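Local coordinates for protein transcriptional regulator KdgR (Pseudomonas aeruginosa, PDB 5Y6I) that probably acts as a DNA-binding transcription factor of the IclR family, pairing a helix-turn-helix domain with a C-terminal regulatory domain, at residues A[101-114]-A[126-138]. Residues are numbered along the deposited sequence; the frame is centred on the assembly and turned at random.
Sequences LAELRDVLNETCFL and QVEQAVRAVTVVT
Gln126 lays its extended side chain past Leu101, whose CD2 rests 3.4 Å from Gln126 CG, while Gln126 O accepts the N-H of Leu114 at 2.9 Å. Val127 sits across from Phe113 in a non-hydrogen-bonded antiparallel pair, its CG2 against Phe113 CB. At Glu128 the backbone N and O are both bonded to Cys112, and the side chain, on the sheet face that looks at helix 93-108, passes over Ala102. Bent at chi2 (-61°), it delivers OE1 to Arg105 NH1 at 2.6 Å in a salt bridge, the carboxylate turned 70° from the guanidinium plane. Strands 111-118 and 121-128 form a beta hairpin at one margin of the antiparallel sheet of the IclR C-terminal, GAF-like domain, with helix 93-108 leading into it; strand 223-232 continues the sheet beyond 111-118. Past the strand, Gln129 O lies in the guanidinium plane of Arg105, at its edge, and receives a nearly straight bond from NH1 (3.2 Å), so the arginine joins helix to hairpin through Glu128 and Gln129. Ala130 N donates to Thr111 OG1 at 3.0 Å, and Ala130 CB packs near the carbonyl of Asn109, the first residue beyond the helix, with positive phi. Where the loop returns, Val136 O accepts a hydrogen bond from the same Thr111 hydroxyl, which is thereby gripped by two bonds, and Thr138 OG1 lies over one face of the Phe113 ring, toward its rim.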
loop_
_atom_site.group_PDB
_atom_site.type_symbol
_atom_site.label_atom_id
_atom_site.label_comp_id
_atom_site.label_asym_id
_atom_site.label_seq_id
_atom_site.Cartn_x
_atom_site.Cartn_y
_atom_site.Cartn_z
ATOM N N LEU A 101 -9.502 -17.448 -6.060
ATOM C CA LEU A 101 -9.230 -17.962 -7.396
ATOM C C LEU A 101 -9.734 -19.393 -7.527
ATOM O O LEU A 101 -10.423 -19.748 -8.496
ATOM C CB LEU A 101 -7.726 -17.897 -7.686
ATOM C CG LEU A 101 -7.300 -18.301 -9.111
ATOM C CD1 LEU A 101 -7.637 -17.227 -10.143
ATOM C CD2 LEU A 101 -5.826 -18.639 -9.205
ATOM N N ALA A 102 -9.414 -20.224 -6.539
ATOM C CA ALA A 102 -9.815 -21.619 -6.583
ATOM C C ALA A 102 -11.325 -21.760 -6.441
ATOM O O ALA A 102 -11.939 -22.649 -7.049
ATOM C CB ALA A 102 -9.081 -22.381 -5.487
ATOM N N GLU A 103 -11.945 -20.881 -5.654
ATOM C CA GLU A 103 -13.396 -20.897 -5.546
ATOM C C GLU A 103 -14.038 -20.483 -6.861
ATOM O O GLU A 103 -14.996 -21.120 -7.311
ATOM C CB GLU A 103 -13.840 -20.001 -4.388
ATOM C CG GLU A 103 -13.079 -20.345 -3.094
ATOM C CD GLU A 103 -13.444 -19.491 -1.878
ATOM O OE1 GLU A 103 -13.784 -20.079 -0.827
ATOM O OE2 GLU A 103 -13.367 -18.243 -1.956
ATOM N N LEU A 104 -13.505 -19.449 -7.517
ATOM C CA LEU A 104 -14.088 -19.037 -8.785
ATOM C C LEU A 104 -13.943 -20.141 -9.816
ATOM O O LEU A 104 -14.846 -20.373 -10.627
ATOM C CB LEU A 104 -13.431 -17.759 -9.292
ATOM C CG LEU A 104 -14.083 -17.222 -10.572
ATOM C CD1 LEU A 104 -15.451 -16.649 -10.253
ATOM C CD2 LEU A 104 -13.204 -16.165 -11.219
ATOM N N ARG A 105 -12.812 -20.844 -9.793
ATOM C CA ARG A 105 -12.667 -21.983 -10.686
ATOM C C ARG A 105 -13.745 -23.025 -10.415
ATOM O O ARG A 105 -14.329 -23.578 -11.348
ATOM C CB ARG A 105 -11.268 -22.583 -10.539
ATOM C CG ARG A 105 -10.964 -23.746 -11.482
ATOM C CD ARG A 105 -11.256 -25.052 -10.784
ATOM N NE ARG A 105 -10.971 -25.010 -9.340
ATOM C CZ ARG A 105 -9.832 -25.422 -8.781
ATOM N NH1 ARG A 105 -8.851 -25.890 -9.545
ATOM N NH2 ARG A 105 -9.661 -25.351 -7.458
ATOM N N ASP A 106 -14.046 -23.288 -9.142
ATOM C CA ASP A 106 -14.950 -24.388 -8.826
ATOM C C ASP A 106 -16.399 -24.071 -9.176
ATOM O O ASP A 106 -17.189 -24.996 -9.398
ATOM C CB ASP A 106 -14.836 -24.754 -7.348
ATOM C CG ASP A 106 -13.480 -25.309 -6.998
ATOM O OD1 ASP A 106 -12.728 -25.656 -7.935
ATOM O OD2 ASP A 106 -13.159 -25.389 -5.798
ATOM N N VAL A 107 -16.777 -22.793 -9.229
ATOM C CA VAL A 107 -18.154 -22.466 -9.593
ATOM C C VAL A 107 -18.341 -22.415 -11.107
ATOM O O VAL A 107 -19.405 -22.782 -11.608
ATOM C CB VAL A 107 -18.605 -21.144 -8.950
ATOM C CG1 VAL A 107 -18.910 -21.350 -7.478
ATOM C CG2 VAL A 107 -17.556 -20.100 -9.133
ATOM N N LEU A 108 -17.336 -21.964 -11.847
ATOM C CA LEU A 108 -17.413 -21.950 -13.298
ATOM C C LEU A 108 -16.966 -23.253 -13.928
ATOM O O LEU A 108 -17.349 -23.532 -15.071
ATOM C CB LEU A 108 -16.555 -20.818 -13.857
ATOM C CG LEU A 108 -16.888 -19.450 -13.266
ATOM C CD1 LEU A 108 -15.934 -18.397 -13.778
ATOM C CD2 LEU A 108 -18.320 -19.093 -13.642
ATOM N N ASN A 109 -16.188 -24.055 -13.203
ATOM C CA ASN A 109 -15.387 -25.124 -13.787
ATOM C C ASN A 109 -14.727 -24.644 -15.076
ATOM O O ASN A 109 -14.815 -25.276 -16.127
ATOM C CB ASN A 109 -16.210 -26.382 -14.031
ATOM C CG ASN A 109 -15.337 -27.624 -14.191
ATOM O OD1 ASN A 109 -14.166 -27.628 -13.797
ATOM N ND2 ASN A 109 -15.904 -28.681 -14.766
ATOM N N GLU A 110 -14.088 -23.481 -14.993
ATOM C CA GLU A 110 -13.281 -22.956 -16.078
ATOM C C GLU A 110 -11.934 -22.545 -15.509
ATOM O O GLU A 110 -11.822 -22.215 -14.325
ATOM C CB GLU A 110 -13.971 -21.766 -16.787
ATOM C CG GLU A 110 -15.443 -22.006 -17.117
ATOM C CD GLU A 110 -15.650 -22.362 -18.592
ATOM O OE1 GLU A 110 -14.645 -22.747 -19.234
ATOM O OE2 GLU A 110 -16.804 -22.295 -19.102
ATOM N N THR A 111 -10.901 -22.591 -16.347
ATOM C CA THR A 111 -9.562 -22.258 -15.871
ATOM C C THR A 111 -9.471 -20.762 -15.581
ATOM O O THR A 111 -9.717 -19.935 -16.465
ATOM C CB THR A 111 -8.515 -22.696 -16.896
ATOM O OG1 THR A 111 -8.653 -24.101 -17.114
ATOM C CG2 THR A 111 -7.105 -22.436 -16.378
ATOM N N CYS A 112 -9.141 -20.418 -14.334
ATOM C CA CYS A 112 -8.906 -19.038 -13.913
ATOM C C CYS A 112 -7.435 -18.870 -13.567
ATOM O O CYS A 112 -6.800 -19.808 -13.068
ATOM C CB CYS A 112 -9.752 -18.649 -12.697
ATOM S SG CYS A 112 -11.498 -19.100 -12.840
ATOM N N PHE A 113 -6.889 -17.685 -13.849
ATOM C CA PHE A 113 -5.484 -17.421 -13.564
ATOM C C PHE A 113 -5.288 -16.006 -13.025
ATOM O O PHE A 113 -6.124 -15.113 -13.215
ATOM C CB PHE A 113 -4.583 -17.661 -14.796
ATOM C CG PHE A 113 -4.944 -16.851 -16.036
ATOM C CD1 PHE A 113 -4.228 -15.708 -16.374
ATOM C CD2 PHE A 113 -5.922 -17.301 -16.919
ATOM C CE1 PHE A 113 -4.533 -14.995 -17.553
ATOM C CE2 PHE A 113 -6.230 -16.603 -18.090
ATOM C CZ PHE A 113 -5.542 -15.453 -18.407
ATOM N N LEU A 114 -4.181 -15.826 -12.309
ATOM C CA LEU A 114 -3.781 -14.522 -11.797
ATOM C C LEU A 114 -2.493 -14.098 -12.492
ATOM O O LEU A 114 -1.545 -14.889 -12.600
ATOM C CB LEU A 114 -3.582 -14.551 -10.282
ATOM C CG LEU A 114 -3.513 -13.189 -9.572
ATOM C CD1 LEU A 114 -4.892 -12.538 -9.502
ATOM C CD2 LEU A 114 -2.946 -13.357 -8.177
ATOM N N GLN A 126 0.016 -17.787 -11.357
ATOM C CA GLN A 126 -0.795 -18.686 -10.549
ATOM C C GLN A 126 -2.039 -19.089 -11.342
ATOM O O GLN A 126 -2.673 -18.233 -11.968
ATOM C CB GLN A 126 -1.139 -17.987 -9.225
ATOM C CG GLN A 126 -2.466 -18.263 -8.618
ATOM C CD GLN A 126 -2.561 -17.717 -7.186
ATOM O OE1 GLN A 126 -1.769 -16.872 -6.774
ATOM N NE2 GLN A 126 -3.529 -18.206 -6.432
ATOM N N VAL A 127 -2.382 -20.388 -11.321
ATOM C CA VAL A 127 -3.368 -20.955 -12.245
ATOM C C VAL A 127 -4.212 -22.016 -11.555
ATOM O O VAL A 127 -3.675 -22.967 -10.979
ATOM C CB VAL A 127 -2.691 -21.591 -13.477
ATOM C CG1 VAL A 127 -3.671 -22.504 -14.225
ATOM C CG2 VAL A 127 -2.154 -20.545 -14.366
ATOM N N GLU A 128 -5.528 -21.899 -11.678
ATOM C CA GLU A 128 -6.444 -22.945 -11.231
ATOM C C GLU A 128 -7.110 -23.546 -12.462
ATOM O O GLU A 128 -7.918 -22.881 -13.121
ATOM C CB GLU A 128 -7.488 -22.396 -10.257
ATOM C CG GLU A 128 -6.993 -22.145 -8.835
ATOM C CD GLU A 128 -6.483 -23.387 -8.130
ATOM O OE1 GLU A 128 -6.820 -24.525 -8.530
ATOM O OE2 GLU A 128 -5.747 -23.226 -7.149
ATOM N N GLN A 129 -6.783 -24.794 -12.768
ATOM C CA GLN A 129 -7.271 -25.394 -14.000
ATOM C C GLN A 129 -8.671 -25.965 -13.818
ATOM O O GLN A 129 -9.114 -26.259 -12.708
ATOM C CB GLN A 129 -6.323 -26.485 -14.493
ATOM C CG GLN A 129 -4.864 -26.059 -14.562
ATOM C CD GLN A 129 -4.015 -27.090 -15.277
ATOM O OE1 GLN A 129 -4.432 -28.242 -15.435
ATOM N NE2 GLN A 129 -2.825 -26.692 -15.713
ATOM N N ALA A 130 -9.381 -26.078 -14.931
ATOM C CA ALA A 130 -10.632 -26.816 -14.945
ATOM C C ALA A 130 -10.335 -28.292 -15.110
ATOM O O ALA A 130 -9.479 -28.685 -15.910
ATOM C CB ALA A 130 -11.538 -26.342 -16.084
ATOM N N VAL A 131 -11.037 -29.119 -14.348
ATOM C CA VAL A 131 -10.910 -30.558 -14.499
ATOM C C VAL A 131 -12.021 -30.988 -15.444
ATOM O O VAL A 131 -13.177 -31.121 -15.053
ATOM C CB VAL A 131 -10.966 -31.288 -13.159
ATOM C CG1 VAL A 131 -9.601 -31.231 -12.491
ATOM C CG2 VAL A 131 -12.017 -30.655 -12.260
ATOM N N ARG A 132 -11.674 -31.136 -16.710
ATOM C CA ARG A 132 -12.543 -31.779 -17.674
ATOM C C ARG A 132 -11.683 -32.752 -18.463
ATOM O O ARG A 132 -10.450 -32.690 -18.403
ATOM C CB ARG A 132 -13.225 -30.758 -18.596
ATOM C CG ARG A 132 -13.724 -29.502 -17.879
ATOM C CD ARG A 132 -14.258 -28.467 -18.871
ATOM N NE ARG A 132 -15.712 -28.306 -18.797
ATOM C CZ ARG A 132 -16.324 -27.223 -18.324
ATOM N NH1 ARG A 132 -15.610 -26.210 -17.896
ATOM N NH2 ARG A 132 -17.645 -27.147 -18.285
ATOM N N ALA A 133 -12.348 -33.668 -19.177
ATOM C CA ALA A 133 -11.656 -34.671 -19.981
ATOM C C ALA A 133 -10.422 -34.083 -20.652
ATOM O O ALA A 133 -9.319 -34.628 -20.557
ATOM C CB ALA A 133 -12.616 -35.247 -21.024
ATOM N N VAL A 134 -10.591 -32.939 -21.296
ATOM C CA VAL A 134 -9.485 -32.201 -21.886
ATOM C C VAL A 134 -9.796 -30.725 -21.713
ATOM O O VAL A 134 -10.946 -30.316 -21.879
ATOM C CB VAL A 134 -9.312 -32.592 -23.365
ATOM C CG1 VAL A 134 -8.454 -31.585 -24.062
ATOM C CG2 VAL A 134 -8.694 -33.953 -23.478
ATOM N N THR A 135 -8.806 -29.925 -21.314
ATOM C CA THR A 135 -9.062 -28.493 -21.130
ATOM C C THR A 135 -7.865 -27.675 -21.585
ATOM O O THR A 135 -6.721 -28.129 -21.531
ATOM C CB THR A 135 -9.357 -28.098 -19.674
ATOM O OG1 THR A 135 -8.127 -27.971 -18.950
ATOM C CG2 THR A 135 -10.234 -29.147 -18.981
ATOM N N VAL A 136 -8.142 -26.454 -21.998
ATOM C CA VAL A 136 -7.115 -25.472 -22.324
ATOM C C VAL A 136 -6.715 -24.752 -21.051
ATOM O O VAL A 136 -7.510 -24.587 -20.116
ATOM C CB VAL A 136 -7.609 -24.453 -23.364
ATOM C CG1 VAL A 136 -7.879 -25.107 -24.698
ATOM C CG2 VAL A 136 -8.814 -23.745 -22.828
ATOM N N VAL A 137 -5.471 -24.274 -21.038
ATOM C CA VAL A 137 -4.869 -23.675 -19.857
ATOM C C VAL A 137 -3.890 -22.593 -20.294
ATOM O O VAL A 137 -3.369 -22.602 -21.406
ATOM C CB VAL A 137 -4.160 -24.746 -18.987
ATOM C CG1 VAL A 137 -5.153 -25.773 -18.477
ATOM C CG2 VAL A 137 -3.079 -25.480 -19.803
ATOM N N THR A 138 -3.674 -21.626 -19.424
ATOM C CA THR A 138 -2.385 -20.966 -19.427
ATOM C C THR A 138 -1.498 -21.735 -18.456
ATOM O O THR A 138 -1.958 -22.628 -17.742
ATOM C CB THR A 138 -2.532 -19.496 -19.046
ATOM O OG1 THR A 138 -3.684 -18.959 -19.706
ATOM C CG2 THR A 138 -1.319 -18.705 -19.482
#